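Local coordinates for Exo-beta-1,3-galactanase (Bifidobacterium bifidum, PDB 5FLW), which probably releases galactose units from the ends of beta-1,3-galactan chains, as an exo-acting glycoside hydrolase of family 43, at residues Y184-S190 with F203-L207. Sequence-based numbering, arbitrary orientation.
Sequences YPYGLES and FGSQL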
ATOM      1  N   TYR A 184       9.004 -20.369  -2.998  1.00 34.92           N
ATOM      2  CA  TYR A 184       8.422 -19.548  -4.068  1.00 28.32           C
ATOM      3  C   TYR A 184       9.596 -18.884  -4.771  1.00 30.81           C
ATOM      4  O   TYR A 184      10.588 -18.535  -4.110  1.00 27.72           O
ATOM      5  CB  TYR A 184       7.498 -18.463  -3.490  1.00 28.19           C
ATOM      6  CG  TYR A 184       6.386 -17.959  -4.405  1.00 35.86           C
ATOM      7  CD1 TYR A 184       5.521 -18.850  -5.053  1.00 33.79           C
ATOM      8  CD2 TYR A 184       6.152 -16.584  -4.559  1.00 40.43           C
ATOM      9  CE1 TYR A 184       4.465 -18.385  -5.868  1.00 36.57           C
ATOM     10  CE2 TYR A 184       5.105 -16.105  -5.364  1.00 37.03           C
ATOM     11  CZ  TYR A 184       4.268 -17.005  -6.018  1.00 48.16           C
ATOM     12  OH  TYR A 184       3.245 -16.523  -6.815  1.00 26.84           O
ATOM     13  N   PRO A 185       9.529 -18.725  -6.099  1.00 28.48           N
ATOM     14  CA  PRO A 185      10.643 -18.115  -6.842  1.00 29.87           C
ATOM     15  C   PRO A 185      10.671 -16.596  -6.775  1.00 28.19           C
ATOM     16  O   PRO A 185      11.568 -15.988  -7.377  1.00 27.04           O
ATOM     17  CB  PRO A 185      10.399 -18.580  -8.295  1.00 29.85           C
ATOM     18  CG  PRO A 185       9.236 -19.534  -8.256  1.00 30.80           C
ATOM     19  CD  PRO A 185       8.460 -19.178  -7.008  1.00 34.01           C
ATOM     20  N   TYR A 186       9.718 -15.977  -6.069  1.00 25.50           N
ATOM     21  CA  TYR A 186       9.561 -14.533  -6.082  1.00 20.27           C
ATOM     22  C   TYR A 186       9.248 -14.040  -4.683  1.00 27.77           C
ATOM     23  O   TYR A 186       8.832 -14.807  -3.807  1.00 21.81           O
ATOM     24  CB  TYR A 186       8.361 -14.130  -6.958  1.00 32.62           C
ATOM     25  CG  TYR A 186       8.421 -14.730  -8.325  1.00 27.10           C
ATOM     26  CD1 TYR A 186       9.290 -14.204  -9.273  1.00 27.09           C
ATOM     27  CD2 TYR A 186       7.637 -15.847  -8.664  1.00 26.01           C
ATOM     28  CE1 TYR A 186       9.384 -14.748 -10.535  1.00 40.57           C
ATOM     29  CE2 TYR A 186       7.722 -16.409  -9.935  1.00 31.64           C
ATOM     30  CZ  TYR A 186       8.602 -15.842 -10.868  1.00 41.98           C
ATOM     31  OH  TYR A 186       8.722 -16.351 -12.143  1.00 63.90           O
ATOM     32  N   GLY A 187       9.401 -12.731  -4.499  1.00 16.78           N
ATOM     33  CA  GLY A 187       8.781 -12.084  -3.367  1.00 17.11           C
ATOM     34  C   GLY A 187       7.283 -11.958  -3.604  1.00 20.10           C
ATOM     35  O   GLY A 187       6.769 -12.212  -4.695  1.00 21.31           O
ATOM     36  N   LEU A 188       6.575 -11.539  -2.572  1.00 20.42           N
ATOM     37  CA  LEU A 188       5.146 -11.340  -2.688  1.00 17.95           C
ATOM     38  C   LEU A 188       4.931  -9.876  -3.051  1.00 18.43           C
ATOM     39  O   LEU A 188       5.733  -9.021  -2.682  1.00 16.71           O
ATOM     40  CB  LEU A 188       4.452 -11.673  -1.368  1.00 17.90           C
ATOM     41  CG  LEU A 188       4.557 -13.126  -0.894  1.00 19.73           C
ATOM     42  CD1 LEU A 188       3.551 -13.403   0.211  1.00 19.75           C
ATOM     43  CD2 LEU A 188       4.361 -14.085  -2.056  1.00 18.68           C
ATOM     44  N   GLU A 189       3.823  -9.713  -3.747  1.00 13.38           N
ATOM     45  CA  GLU A 189       3.669  -8.310  -4.119  1.00 14.41           C
ATOM     46  C   GLU A 189       2.767  -7.547  -3.145  1.00 15.43           C
ATOM     47  O   GLU A 189       2.447  -8.057  -2.077  1.00 11.27           O
ATOM     48  CB  GLU A 189       3.283  -8.122  -5.588  1.00 20.65           C
ATOM     49  CG  GLU A 189       1.950  -8.704  -5.988  1.00 19.67           C
ATOM     50  CD  GLU A 189       1.690  -8.585  -7.480  1.00 28.84           C
ATOM     51  OE1 GLU A 189       2.352  -7.775  -8.161  1.00 21.29           O
ATOM     52  OE2 GLU A 189       0.808  -9.302  -7.968  1.00 22.67           O
ATOM     53  N   SER A 190       2.232  -6.285  -3.478  1.00 12.20           N
ATOM     54  CA  SER A 190       1.388  -5.452  -2.613  1.00 11.23           C
ATOM     55  C   SER A 190       1.841  -5.532  -1.152  1.00 13.22           C
ATOM     56  O   SER A 190       1.070  -5.902  -0.277  1.00 15.06           O
ATOM     57  CB  SER A 190      -0.105  -5.778  -2.771  1.00 13.81           C
ATOM     58  OG  SER A 190      -0.441  -7.062  -2.282  1.00 12.90           O
ATOM     59  N   PHE A 203       3.117  -8.400   5.228  1.00 16.12           N
ATOM     60  CA  PHE A 203       2.073  -9.068   4.460  1.00 14.52           C
ATOM     61  C   PHE A 203       2.294  -8.841   2.968  1.00 16.30           C
ATOM     62  O   PHE A 203       2.808  -7.795   2.559  1.00 15.36           O
ATOM     63  CB  PHE A 203       0.686  -8.518   4.830  1.00 13.80           C
ATOM     64  CG  PHE A 203       0.361  -8.621   6.296  1.00 16.66           C
ATOM     65  CD1 PHE A 203       0.887  -7.715   7.214  1.00 15.81           C
ATOM     66  CD2 PHE A 203      -0.476  -9.625   6.767  1.00 16.64           C
ATOM     67  CE1 PHE A 203       0.579  -7.827   8.588  1.00 18.41           C
ATOM     68  CE2 PHE A 203      -0.787  -9.734   8.139  1.00 16.13           C
ATOM     69  CZ  PHE A 203      -0.261  -8.831   9.033  1.00 15.72           C
ATOM     70  N   GLY A 204       1.862  -9.812   2.152  1.00 15.45           N
ATOM     71  CA  GLY A 204       1.891  -9.649   0.708  1.00 14.98           C
ATOM     72  C   GLY A 204       1.014 -10.674   0.015  1.00 13.81           C
ATOM     73  O   GLY A 204       0.447 -11.573   0.648  1.00 14.97           O
ATOM     74  N   SER A 205       0.915 -10.524  -1.305  1.00 12.26           N
ATOM     75  CA  SER A 205       0.074 -11.370  -2.142  1.00 12.53           C
ATOM     76  C   SER A 205       0.908 -12.204  -3.113  1.00 14.25           C
ATOM     77  O   SER A 205       1.955 -11.761  -3.605  1.00 14.31           O
ATOM     78  CB  SER A 205      -0.938 -10.540  -2.939  1.00 14.54           C
ATOM     79  OG  SER A 205      -0.314  -9.448  -3.591  1.00 14.46           O
ATOM     80  N   GLN A 206       0.429 -13.416  -3.396  1.00 15.51           N
ATOM     81  CA  GLN A 206       1.091 -14.212  -4.427  1.00 17.84           C
ATOM     82  C   GLN A 206       0.894 -13.548  -5.789  1.00 14.24           C
ATOM     83  O   GLN A 206       0.093 -12.622  -5.948  1.00 16.81           O
ATOM     84  CB  GLN A 206       0.603 -15.671  -4.424  1.00 14.84           C
ATOM     85  CG  GLN A 206       0.654 -16.309  -3.043  1.00 20.99           C
ATOM     86  CD  GLN A 206       0.208 -17.773  -3.058  1.00 24.29           C
ATOM     87  OE1 GLN A 206      -0.639 -18.201  -2.255  1.00 27.74           O
ATOM     88  NE2 GLN A 206       0.754 -18.553  -3.971  1.00 27.82           N
ATOM     89  N   LEU A 207       1.667 -14.017  -6.771  1.00 18.62           N
ATOM     90  CA  LEU A 207       1.652 -13.490  -8.139  1.00 17.54           C
ATOM     91  C   LEU A 207       0.738 -14.417  -8.932  1.00 23.01           C
ATOM     92  O   LEU A 207       1.173 -15.444  -9.462  1.00 28.92           O
ATOM     93  CB  LEU A 207       3.067 -13.458  -8.718  1.00 18.29           C
ATOM     94  CG  LEU A 207       4.104 -12.673  -7.898  1.00 17.14           C
ATOM     95  CD1 LEU A 207       5.470 -12.709  -8.568  1.00 19.15           C
ATOM     96  CD2 LEU A 207       3.687 -11.249  -7.706  1.00 33.16           C
TER
HETATM   97  O   HOH W   1       1.600 -18.155  -7.685  1.00 42.22           O
HETATM   98  O   HOH W   2      -1.611 -10.997  -7.117  1.00 24.06           O
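The Tyr184 ring meets residues 203-207 at its hydroxyl edge, where Leu207 N lies near the ring plane and donates to Tyr184 OH at 3.0 Å. A water in the ring plane is hydrogen-bonded to the same hydroxyl and donates a longer bond to Leu207 O, while one face of the ring is covered off-centre by Tyr186 CD2. Pro185 CB covers one face of the Tyr186 ring near its rim, and Leu207 CD1 approaches this ring obliquely, 3.6 Å from Tyr186 CG. The two segments belong to the fourth blade of the five-bladed beta-propeller of family 43: 184-190 leads from the third blade into the blade's first strand, and 203-207 runs off the end of its second. Their pairing is antiparallel: Glu189 N donates to Ser205 O (2.8 Å, in the carbonyl plane), and Ser205 N returns a bond to Glu189 O from above its carbonyl plane. Gly204, having no side chain, allows its CA to come within 3.3 Å of Glu189 O, and Leu188 CD1 rests against the Gly204 carbonyl.

With chi1 of 63° and a straight chain from CG onward, Glu189 lays its carboxylate across Leu207, CD 3.3 Å from Leu207 CD2. The two methyls of Leu207 thus differ in task, CD1 on the Tyr186 ring and CD2 on the Glu189 carboxylate. A second water donates to both Glu189 OE2 and Gln206 O, bridging carboxylate and loop, while Asp138, just ahead of strand 139-143 of the preceding blade, has OD2 close to Glu189 OE1, placing two acids side by side. Ser190 N bonds to that same aspartate. Beside the strand pair, Ser190 OG and Ser205 OG lie 2.7 Å apart in a hydrogen bond, with Val245 O and Gln244 NE2 of the next blade as their respective further partners.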